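Long-range contacts in multidrug resistance protein (Vibrio cholerae, PDB 1YC9), which forms a trimeric outer-membrane channel of the outer membrane factor family and could take part in drug efflux, including resistance to puromycin and acriflavine: residues 375-380 with 406-411; 364-369 with 416-421. The protein carries 1 engineered substitution. All coordinates share one frame; numbering follows the deposited sequence.

Contact 1: 375-380 with 406-411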
loop_
_atom_site.group_PDB
_atom_site.type_symbol
_atom_site.label_atom_id
_atom_site.label_comp_id
_atom_site.label_asym_id
_atom_site.label_seq_id
_atom_site.Cartn_x
_atom_site.Cartn_y
_atom_site.Cartn_z
ATOM N N GLN A 375 -39.075 -5.227 15.549
ATOM C CA GLN A 375 -40.450 -5.510 15.157
ATOM C C GLN A 375 -40.515 -6.774 14.265
ATOM O O GLN A 375 -41.378 -7.604 14.441
ATOM C CB GLN A 375 -41.049 -4.310 14.463
ATOM C CG GLN A 375 -41.198 -3.073 15.393
ATOM C CD GLN A 375 -41.566 -1.841 14.642
ATOM O OE1 GLN A 375 -41.121 -0.710 14.978
ATOM N NE2 GLN A 375 -42.346 -2.008 13.625
ATOM N N ALA A 376 -39.587 -6.942 13.317
ATOM C CA ALA A 376 -39.588 -8.149 12.507
ATOM C C ALA A 376 -39.321 -9.372 13.385
ATOM O O ALA A 376 -39.970 -10.380 13.209
ATOM C CB ALA A 376 -38.532 -8.069 11.373
ATOM N N VAL A 377 -38.390 -9.265 14.322
ATOM C CA VAL A 377 -38.118 -10.357 15.242
ATOM C C VAL A 377 -39.382 -10.741 16.015
ATOM O O VAL A 377 -39.803 -11.870 16.012
ATOM C CB VAL A 377 -36.975 -10.034 16.204
ATOM C CG1 VAL A 377 -36.874 -11.026 17.359
ATOM C CG2 VAL A 377 -35.618 -9.999 15.442
ATOM N N GLN A 378 -39.976 -9.769 16.667
ATOM C CA GLN A 378 -41.140 -10.043 17.502
ATOM C C GLN A 378 -42.327 -10.574 16.750
ATOM O O GLN A 378 -43.013 -11.435 17.229
ATOM C CB GLN A 378 -41.540 -8.774 18.227
ATOM C CG GLN A 378 -40.573 -8.337 19.158
ATOM C CD GLN A 378 -41.188 -7.436 20.189
ATOM O OE1 GLN A 378 -41.337 -6.247 19.928
ATOM N NE2 GLN A 378 -41.564 -8.009 21.361
ATOM N N GLN A 379 -42.612 -10.049 15.562
ATOM C CA GLN A 379 -43.706 -10.586 14.762
ATOM C C GLN A 379 -43.405 -11.952 14.207
ATOM O O GLN A 379 -44.287 -12.806 14.145
ATOM C CB GLN A 379 -44.087 -9.650 13.638
ATOM C CG GLN A 379 -44.471 -8.312 14.090
ATOM C CD GLN A 379 -45.855 -8.229 14.646
ATOM O OE1 GLN A 379 -46.583 -9.224 14.701
ATOM N NE2 GLN A 379 -46.258 -7.008 14.988
ATOM N N ALA A 380 -42.144 -12.203 13.857
ATOM C CA ALA A 380 -41.790 -13.526 13.410
ATOM C C ALA A 380 -41.880 -14.532 14.570
ATOM O O ALA A 380 -42.217 -15.713 14.367
ATOM C CB ALA A 380 -40.342 -13.479 12.790
ATOM N N GLU A 406 -37.352 -19.918 10.005
ATOM C CA GLU A 406 -36.302 -19.343 9.141
ATOM C C GLU A 406 -36.338 -17.799 9.209
ATOM O O GLU A 406 -35.288 -17.133 9.384
ATOM C CB GLU A 406 -36.581 -19.803 7.724
ATOM C CG GLU A 406 -35.666 -19.192 6.691
ATOM C CD GLU A 406 -34.593 -20.114 6.280
ATOM O OE1 GLU A 406 -34.163 -20.954 7.116
ATOM O OE2 GLU A 406 -34.207 -19.983 5.109
ATOM N N SER A 407 -37.544 -17.256 9.083
ATOM C CA SER A 407 -37.783 -15.826 9.155
ATOM C C SER A 407 -37.317 -15.307 10.510
ATOM O O SER A 407 -36.626 -14.273 10.559
ATOM C CB SER A 407 -39.271 -15.511 8.901
ATOM O OG SER A 407 -39.582 -14.189 9.324
ATOM N N LEU A 408 -37.652 -16.016 11.599
ATOM C CA LEU A 408 -37.222 -15.632 12.951
ATOM C C LEU A 408 -35.715 -15.584 13.103
ATOM O O LEU A 408 -35.160 -14.613 13.545
ATOM C CB LEU A 408 -37.802 -16.530 14.037
ATOM C CG LEU A 408 -37.331 -16.220 15.469
ATOM C CD1 LEU A 408 -37.726 -14.805 15.868
ATOM C CD2 LEU A 408 -37.884 -17.237 16.437
ATOM N N LEU A 409 -35.052 -16.669 12.738
ATOM C CA LEU A 409 -33.620 -16.741 12.824
ATOM C C LEU A 409 -32.945 -15.655 11.979
ATOM O O LEU A 409 -31.978 -15.111 12.426
ATOM C CB LEU A 409 -33.103 -18.129 12.403
ATOM C CG LEU A 409 -31.573 -18.335 12.466
ATOM C CD1 LEU A 409 -31.029 -17.984 13.843
ATOM C CD2 LEU A 409 -31.146 -19.841 12.119
ATOM N N ASN A 410 -33.398 -15.414 10.763
ATOM C CA ASN A 410 -32.782 -14.418 9.895
ATOM C C ASN A 410 -32.877 -13.036 10.556
ATOM O O ASN A 410 -31.902 -12.303 10.619
ATOM C CB ASN A 410 -33.442 -14.391 8.520
ATOM C CG ASN A 410 -33.049 -15.566 7.681
ATOM O OD1 ASN A 410 -32.030 -16.201 7.969
ATOM N ND2 ASN A 410 -33.840 -15.868 6.661
ATOM N N ASN A 411 -34.044 -12.741 11.130
ATOM C CA ASN A 411 -34.272 -11.451 11.779
ATOM C C ASN A 411 -33.522 -11.303 13.096
ATOM O O ASN A 411 -33.012 -10.246 13.382
ATOM C CB ASN A 411 -35.772 -11.178 11.965
ATOM C CG ASN A 411 -36.529 -11.109 10.655
ATOM O OD1 ASN A 411 -36.021 -10.603 9.699
ATOM N ND2 ASN A 411 -37.779 -11.522 10.650
#
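Residues 375-380 and 406-411 run antiparallel, the axes of these short segments 8.6 Å apart at closest approach and 154° between their directions, and the backbones come near enough that the CA atoms of Ala380 and Leu408 are 5.1 Å apart. This is a helical hairpin of the kind that builds the periplasmic tunnel of outer membrane factors, and it illustrates how small residues let two helices settle closely side by side. Ala380 points at the partner helix and rests its CB on the backbone, 3.8 Å from Leu408 CA, with Ser407 OG beside the same methyl. One turn earlier, Ala376 CB meets the amide of Asn411, 3.6 Å from ND2. No hydrogen bond crosses between the segments, and the fit is one of van der Waals surfaces.

Val377 and Leu408 close another part of the interface with their branches. With CG1 anti to the backbone N (chi1 168°), Val377 sets that methyl 4.2 Å from Leu408 CD1 and leaves CG2 to press on the other helix at Asn411. Leu408 CD1 also lies against the valine carbonyl. Beyond the pair, Leu408 packs on Leu384 and Val377 on Leu415, so the apolar seam continues along both helices.

A second subunit approaches at the alanines: its Ala197 packs on Ala376 and Ala380, and its Gln194 makes a weak hydrogen bond to Ser407 OG. The tightest touch between the segments is at Val377, where CG2 lies 3.3 Å from Asn411 O and CB of the asparagine packs against the same methyl.

Contact 2: 364-369 with 416-421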
loop_
_atom_site.group_PDB
_atom_site.type_symbol
_atom_site.label_atom_id
_atom_site.label_comp_id
_atom_site.label_asym_id
_atom_site.label_seq_id
_atom_site.Cartn_x
_atom_site.Cartn_y
_atom_site.Cartn_z
ATOM N N GLN A 364 -27.192 8.316 13.408
ATOM C CA GLN A 364 -28.563 8.797 13.297
ATOM C C GLN A 364 -29.517 7.762 12.661
ATOM O O GLN A 364 -30.691 7.689 13.008
ATOM C CB GLN A 364 -28.616 10.084 12.488
ATOM C CG GLN A 364 -27.912 11.265 13.215
ATOM C CD GLN A 364 -28.042 12.607 12.480
ATOM O OE1 GLN A 364 -28.118 13.648 13.128
ATOM N NE2 GLN A 364 -28.089 12.581 11.152
ATOM N N ALA A 365 -29.031 6.995 11.700
ATOM C CA ALA A 365 -29.854 5.937 11.104
ATOM C C ALA A 365 -30.095 4.698 11.996
ATOM O O ALA A 365 -31.055 3.962 11.754
ATOM C CB ALA A 365 -29.252 5.504 9.766
ATOM N N LEU A 366 -29.277 4.483 13.009
ATOM C CA LEU A 366 -29.193 3.180 13.615
ATOM C C LEU A 366 -30.480 2.848 14.367
ATOM O O LEU A 366 -30.990 1.727 14.259
ATOM C CB LEU A 366 -28.008 3.058 14.562
ATOM C CG LEU A 366 -27.817 1.662 15.150
ATOM C CD1 LEU A 366 -27.678 0.550 14.098
ATOM C CD2 LEU A 366 -26.637 1.602 16.043
ATOM N N GLN A 367 -31.017 3.814 15.115
ATOM C CA GLN A 367 -32.134 3.457 16.015
ATOM C C GLN A 367 -33.348 2.943 15.259
ATOM O O GLN A 367 -33.923 1.956 15.650
ATOM C CB GLN A 367 -32.540 4.593 16.984
ATOM C CG GLN A 367 -33.543 4.081 18.069
ATOM C CD GLN A 367 -32.996 2.898 18.876
ATOM O OE1 GLN A 367 -31.935 2.985 19.532
ATOM N NE2 GLN A 367 -33.688 1.769 18.785
ATOM N N ALA A 368 -33.713 3.579 14.173
ATOM C CA ALA A 368 -34.849 3.167 13.370
ATOM C C ALA A 368 -34.630 1.808 12.731
ATOM O O ALA A 368 -35.588 1.019 12.623
ATOM C CB ALA A 368 -35.140 4.148 12.360
ATOM N N ARG A 369 -33.395 1.563 12.246
ATOM C CA ARG A 369 -33.024 0.218 11.761
ATOM C C ARG A 369 -33.256 -0.866 12.815
ATOM O O ARG A 369 -33.906 -1.890 12.547
ATOM C CB ARG A 369 -31.561 0.212 11.277
ATOM C CG ARG A 369 -31.378 1.036 10.027
ATOM C CD ARG A 369 -29.992 0.974 9.436
ATOM N NE ARG A 369 -29.730 -0.400 8.979
ATOM C CZ ARG A 369 -28.560 -0.788 8.488
ATOM N NH1 ARG A 369 -27.586 0.089 8.376
ATOM N NH2 ARG A 369 -28.379 -2.054 8.112
ATOM N N VAL A 416 -28.984 -8.835 16.085
ATOM C CA VAL A 416 -27.740 -8.954 16.836
ATOM C C VAL A 416 -26.657 -8.172 16.073
ATOM O O VAL A 416 -25.828 -7.516 16.668
ATOM C CB VAL A 416 -27.351 -10.454 16.963
ATOM C CG1 VAL A 416 -25.870 -10.679 16.922
ATOM C CG2 VAL A 416 -28.000 -11.085 18.198
ATOM N N ASN A 417 -26.645 -8.257 14.744
ATOM C CA ASN A 417 -25.624 -7.532 14.011
ATOM C C ASN A 417 -25.780 -5.993 14.129
ATOM O O ASN A 417 -24.770 -5.260 14.125
ATOM C CB ASN A 417 -25.601 -7.945 12.559
ATOM C CG ASN A 417 -25.127 -9.366 12.370
ATOM O OD1 ASN A 417 -25.428 -10.026 11.344
ATOM N ND2 ASN A 417 -24.407 -9.850 13.319
ATOM N N LEU A 418 -27.017 -5.529 14.190
ATOM C CA LEU A 418 -27.323 -4.075 14.378
ATOM C C LEU A 418 -27.013 -3.567 15.772
ATOM O O LEU A 418 -26.559 -2.419 15.959
ATOM C CB LEU A 418 -28.768 -3.731 13.994
ATOM C CG LEU A 418 -29.105 -3.703 12.505
ATOM C CD1 LEU A 418 -30.610 -3.603 12.327
ATOM C CD2 LEU A 418 -28.453 -2.512 11.775
ATOM N N GLN A 419 -27.258 -4.409 16.768
ATOM C CA GLN A 419 -26.844 -4.136 18.152
ATOM C C GLN A 419 -25.339 -4.033 18.274
ATOM O O GLN A 419 -24.815 -3.097 18.886
ATOM C CB GLN A 419 -27.384 -5.207 19.096
ATOM C CG GLN A 419 -28.894 -5.146 19.197
ATOM C CD GLN A 419 -29.513 -6.322 19.916
ATOM O OE1 GLN A 419 -28.950 -7.423 19.957
ATOM N NE2 GLN A 419 -30.690 -6.087 20.487
ATOM N N SER A 420 -24.619 -4.948 17.630
ATOM C CA SER A 420 -23.169 -4.852 17.542
ATOM C C SER A 420 -22.697 -3.603 16.815
ATOM O O SER A 420 -21.671 -3.005 17.182
ATOM C CB SER A 420 -22.571 -6.085 16.828
ATOM O OG SER A 420 -21.169 -5.891 16.653
ATOM N N ARG A 421 -23.451 -3.188 15.812
ATOM C CA ARG A 421 -23.154 -2.000 15.076
ATOM C C ARG A 421 -23.124 -0.760 15.961
ATOM O O ARG A 421 -22.383 0.175 15.660
ATOM C CB ARG A 421 -24.119 -1.826 13.915
ATOM C CG ARG A 421 -23.853 -0.668 12.998
ATOM C CD ARG A 421 -24.691 -0.744 11.768
ATOM N NE ARG A 421 -24.556 0.402 10.894
ATOM C CZ ARG A 421 -23.533 0.544 10.044
ATOM N NH1 ARG A 421 -22.561 -0.358 9.983
ATOM N NH2 ARG A 421 -23.481 1.592 9.251
#
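Leu366 sends CG anti to its backbone N (chi1 -176°), which carries its methyls to the partner helix, while Arg369 kinks at chi3 (65°) and lays its guanidinium across Leu418. The two segments belong to the same antiparallel helical hairpin, whose first helix is predicted to be coiled coil here, but the axes of these short segments stand 10.2 Å apart at closest approach, and longer side chains do the bridging.

Leu418 points at the opposite helix and divides its two methyls between the backbone and the guanidinium of one residue, Arg369. Its CD1 lies 3.7 Å from Arg369 O. Its CD2 sits over one face of the guanidinium, 3.5 Å above the plane and displaced toward the rim, with the two side chains crossing at about a right angle. Leu366 and Leu418 slide past each other in opposite senses, bringing CD1 of Leu366 to 3.9 Å from CD2 of Leu418 and also against the leucine's carbonyl oxygen.

Arg421 reaches out in an extended chain from CG to NE, and its CD packs 4.0 Å from Leu366 CD1. The two guanidinium planes are turned 47° apart. The carboxylate of Glu211 of a second subunit forms salt bridges with both, OE1 with Arg369 NH1 and OE2 with Arg421 NH2, and so ties both helices to the neighbouring chain. Between the arginines themselves, the nearest atoms are Arg369 NH1 and Arg421 NE, 4.0 Å apart.

In the fold
Contacts 1 and 2 sample one pair of helices, 326-391 and 398-433, at two levels: their centres lie 16 Å apart and their nearest atoms about 5 Å, without touching. Along the chain, contact 1 is nested inside the loop closed by contact 2, so it stands nearer the turn that joins the helices. From contact 2 to contact 1 the local axis separation falls from 10.2 to 8.6 Å, where Ala376 and Ala380 face the partner helix in place of Leu418 and the arginines. Both contacts also meet the second subunit, chiefly through packing at contact 1 and through charge at contact 2, making the hairpin part of the trimer's wall.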